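Uncharacterized protein AF_1548 (Archaeoglobus fulgidus, PDB 1Y88) is of unknown function but probably binds DNA and may act as an endonuclease. Local coordinates at residues Val72-Gly75 / Leu76-Met80. Residues are numbered along the deposited sequence; the frame is centred on the assembly and turned at random.
Sequences VYTG and LKEAM. With SO4 (sulfate ion), chain D; SO4 (sulfate ion), chain C.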
ATOM      1  N   VAL A  72      -6.423  12.727  -7.414  1.00 31.89           N
ATOM      2  CA  VAL A  72      -6.169  12.256  -6.051  1.00 30.28           C
ATOM      3  C   VAL A  72      -4.679  12.328  -5.771  1.00 28.99           C
ATOM      4  O   VAL A  72      -3.878  12.330  -6.719  1.00 28.52           O
ATOM      5  CB  VAL A  72      -6.691  10.808  -5.810  1.00 30.65           C
ATOM      6  CG1 VAL A  72      -8.200  10.724  -6.050  1.00 31.15           C
ATOM      7  CG2 VAL A  72      -5.948   9.791  -6.664  1.00 30.13           C
ATOM      8  N   TYR A  73      -4.312  12.410  -4.485  1.00 26.83           N
ATOM      9  CA  TYR A  73      -2.906  12.500  -4.083  1.00 25.67           C
ATOM     10  C   TYR A  73      -2.221  11.149  -4.138  1.00 23.91           C
ATOM     11  O   TYR A  73      -2.868  10.119  -3.991  1.00 24.52           O
ATOM     12  CB  TYR A  73      -2.763  13.009  -2.643  1.00 27.00           C
ATOM     13  CG  TYR A  73      -3.091  14.460  -2.425  1.00 29.26           C
ATOM     14  CD1 TYR A  73      -2.213  15.459  -2.830  1.00 29.83           C
ATOM     15  CD2 TYR A  73      -4.255  14.836  -1.758  1.00 31.99           C
ATOM     16  CE1 TYR A  73      -2.501  16.797  -2.608  1.00 30.84           C
ATOM     17  CE2 TYR A  73      -4.551  16.185  -1.536  1.00 33.14           C
ATOM     18  CZ  TYR A  73      -3.664  17.151  -1.971  1.00 31.88           C
ATOM     19  OH  TYR A  73      -3.940  18.484  -1.760  1.00 32.97           O
ATOM     20  N   THR A  74      -0.904  11.166  -4.347  1.00 21.39           N
ATOM     21  CA  THR A  74      -0.066  10.025  -4.036  1.00 19.56           C
ATOM     22  C   THR A  74       0.334  10.219  -2.577  1.00 18.02           C
ATOM     23  O   THR A  74       0.918  11.235  -2.211  1.00 16.48           O
ATOM     24  CB  THR A  74       1.189   9.981  -4.948  1.00 20.58           C
ATOM     25  OG1 THR A  74       0.761   9.694  -6.285  1.00 23.40           O
ATOM     26  CG2 THR A  74       2.155   8.895  -4.511  1.00 20.14           C
ATOM     27  N   GLY A  75       0.000   9.248  -1.742  1.00 17.33           N
ATOM     28  CA  GLY A  75       0.086   9.479  -0.299  1.00 17.18           C
ATOM     29  C   GLY A  75       1.159   8.743   0.473  1.00 17.10           C
ATOM     30  O   GLY A  75       2.103   8.174  -0.090  1.00 16.19           O
ATOM     31  N   LEU A  76       1.018   8.783   1.802  1.00 16.28           N
ATOM     32  CA  LEU A  76       2.070   8.309   2.687  1.00 15.45           C
ATOM     33  C   LEU A  76       2.295   6.804   2.533  1.00 15.10           C
ATOM     34  O   LEU A  76       3.413   6.361   2.504  1.00 14.89           O
ATOM     35  CB  LEU A  76       1.746   8.671   4.158  1.00 15.25           C
ATOM     36  CG  LEU A  76       2.682   8.076   5.214  1.00 15.48           C
ATOM     37  CD1 LEU A  76       4.106   8.658   5.124  1.00 12.77           C
ATOM     38  CD2 LEU A  76       2.096   8.270   6.657  1.00 16.25           C
ATOM     39  N   LYS A  77       1.228   6.029   2.399  1.00 15.76           N
ATOM     40  CA  LYS A  77       1.379   4.602   2.264  1.00 16.68           C
ATOM     41  C   LYS A  77       2.255   4.251   1.055  1.00 16.41           C
ATOM     42  O   LYS A  77       3.165   3.461   1.174  1.00 16.07           O
ATOM     43  CB  LYS A  77       0.013   3.939   2.208  1.00 18.18           C
ATOM     44  CG  LYS A  77       0.032   2.472   1.893  1.00 21.18           C
ATOM     45  CD  LYS A  77      -1.339   1.864   2.197  1.00 27.01           C
ATOM     46  CE  LYS A  77      -1.614   0.699   1.264  1.00 33.31           C
ATOM     47  NZ  LYS A  77      -2.663  -0.293   1.752  1.00 35.35           N
ATOM     48  N   GLU A  78       1.981   4.882  -0.092  1.00 15.81           N
ATOM     49  CA  GLU A  78       2.806   4.668  -1.293  1.00 16.76           C
ATOM     50  C   GLU A  78       4.263   5.016  -1.075  1.00 14.62           C
ATOM     51  O   GLU A  78       5.153   4.267  -1.512  1.00 15.42           O
ATOM     52  CB  GLU A  78       2.259   5.447  -2.501  1.00 17.72           C
ATOM     53  CG  GLU A  78       3.300   5.586  -3.662  1.00 23.81           C
ATOM     54  CD  GLU A  78       3.487   4.303  -4.499  1.00 32.65           C
ATOM     55  OE1 GLU A  78       2.643   3.374  -4.410  1.00 34.59           O
ATOM     56  OE2 GLU A  78       4.490   4.230  -5.264  1.00 35.20           O
ATOM     57  N   ALA A  79       4.521   6.150  -0.421  1.00 13.24           N
ATOM     58  CA  ALA A  79       5.883   6.558  -0.088  1.00 12.99           C
ATOM     59  C   ALA A  79       6.610   5.527   0.801  1.00 11.71           C
ATOM     60  O   ALA A  79       7.761   5.156   0.562  1.00  9.92           O
ATOM     61  CB  ALA A  79       5.902   7.959   0.539  1.00 12.01           C
ATOM     62  N   MET A  80       5.911   5.052   1.832  1.00 13.01           N
ATOM     63  CA  MET A  80       6.508   4.115   2.752  1.00 12.76           C
ATOM     64  C   MET A  80       6.782   2.754   2.112  1.00 13.99           C
ATOM     65  O   MET A  80       7.829   2.150   2.353  1.00 14.28           O
ATOM     66  CB  MET A  80       5.618   3.995   4.036  1.00 14.22           C
ATOM     67  CG  MET A  80       5.348   5.355   4.754  1.00 13.04           C
ATOM     68  SD  MET A  80       4.514   5.121   6.452  1.00 12.79           S
ATOM     69  CE  MET A  80       5.389   3.915   6.778  1.00  8.65           C
TER
HETATM   70  S   SO4 D 302      -1.586   6.131  -0.843  1.00 41.68           S
HETATM   71  O1  SO4 D 302      -2.597   6.591   0.117  1.00 41.29           O
HETATM   72  O2  SO4 D 302      -1.642   6.915  -2.101  1.00 40.10           O
HETATM   73  O3  SO4 D 302      -1.817   4.725  -1.161  1.00 42.22           O
HETATM   74  O4  SO4 D 302      -0.286   6.273  -0.224  1.00 36.17           O
HETATM   75  S   SO4 C 301      -1.957  10.667   3.538  1.00 34.21           S
HETATM   76  O1  SO4 C 301      -1.855  11.640   4.624  1.00 35.73           O
HETATM   77  O2  SO4 C 301      -3.066  11.077   2.702  1.00 37.27           O
HETATM   78  O3  SO4 C 301      -2.214   9.344   4.104  1.00 35.02           O
HETATM   79  O4  SO4 C 301      -0.723  10.675   2.759  1.00 28.17           O
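An anion-binding helix N-terminus forms where the short strand 73-74 gives way to helix 76-89, with Gly75 as the N-cap residue and two sulfate ions held by backbone N-H groups. The chain D sulfate is bound by two amides that use different oxygens of the ion: Gly75 N donates to its O2 at 2.9 Å, while Glu78 N donates to its O4 at 2.7 Å in a nearly straight bond (168°). Lys77 N lies 3.0 Å from that same O4. The chain C sulfate is bound by Leu76 N, the amide directly after Gly75, which donates to its O4 at 2.7 Å with a more bent N-H...O angle of 145°. Both ions, probably from the crystallisation liquor, sit where the helix dipole and the first-turn amides would be expected to attract negative charge, and Ser106 OG adds a further sulfate hydrogen bond. Gly75 O turns the other way, into the helix, and accepts from Ala79 N at 3.2 Å, in the carbonyl plane, closing the first turn. This junction lies in the restriction endonuclease-like domain, where strand 73-74 pairs in parallel with strand 104-105, Leu76, Ala79 and Met80 pack on Tyr112 of helix 107-116, and Leu76 also touches Val46 of the second subunit. Thr74 meets the helix through its methyl: CG2 lies anti to the backbone N, while OG1 lies beside it (chi1 -68°), and CG2 comes within 3.6 Å of Glu78 CG. That rotation leaves OG1 to hydrogen-bond with His68 and Thr101, whereas the Glu78 chain bends at chi2 and leads its carboxylate away from Thr74, toward long, weak ion pairs with Lys66 and Arg85.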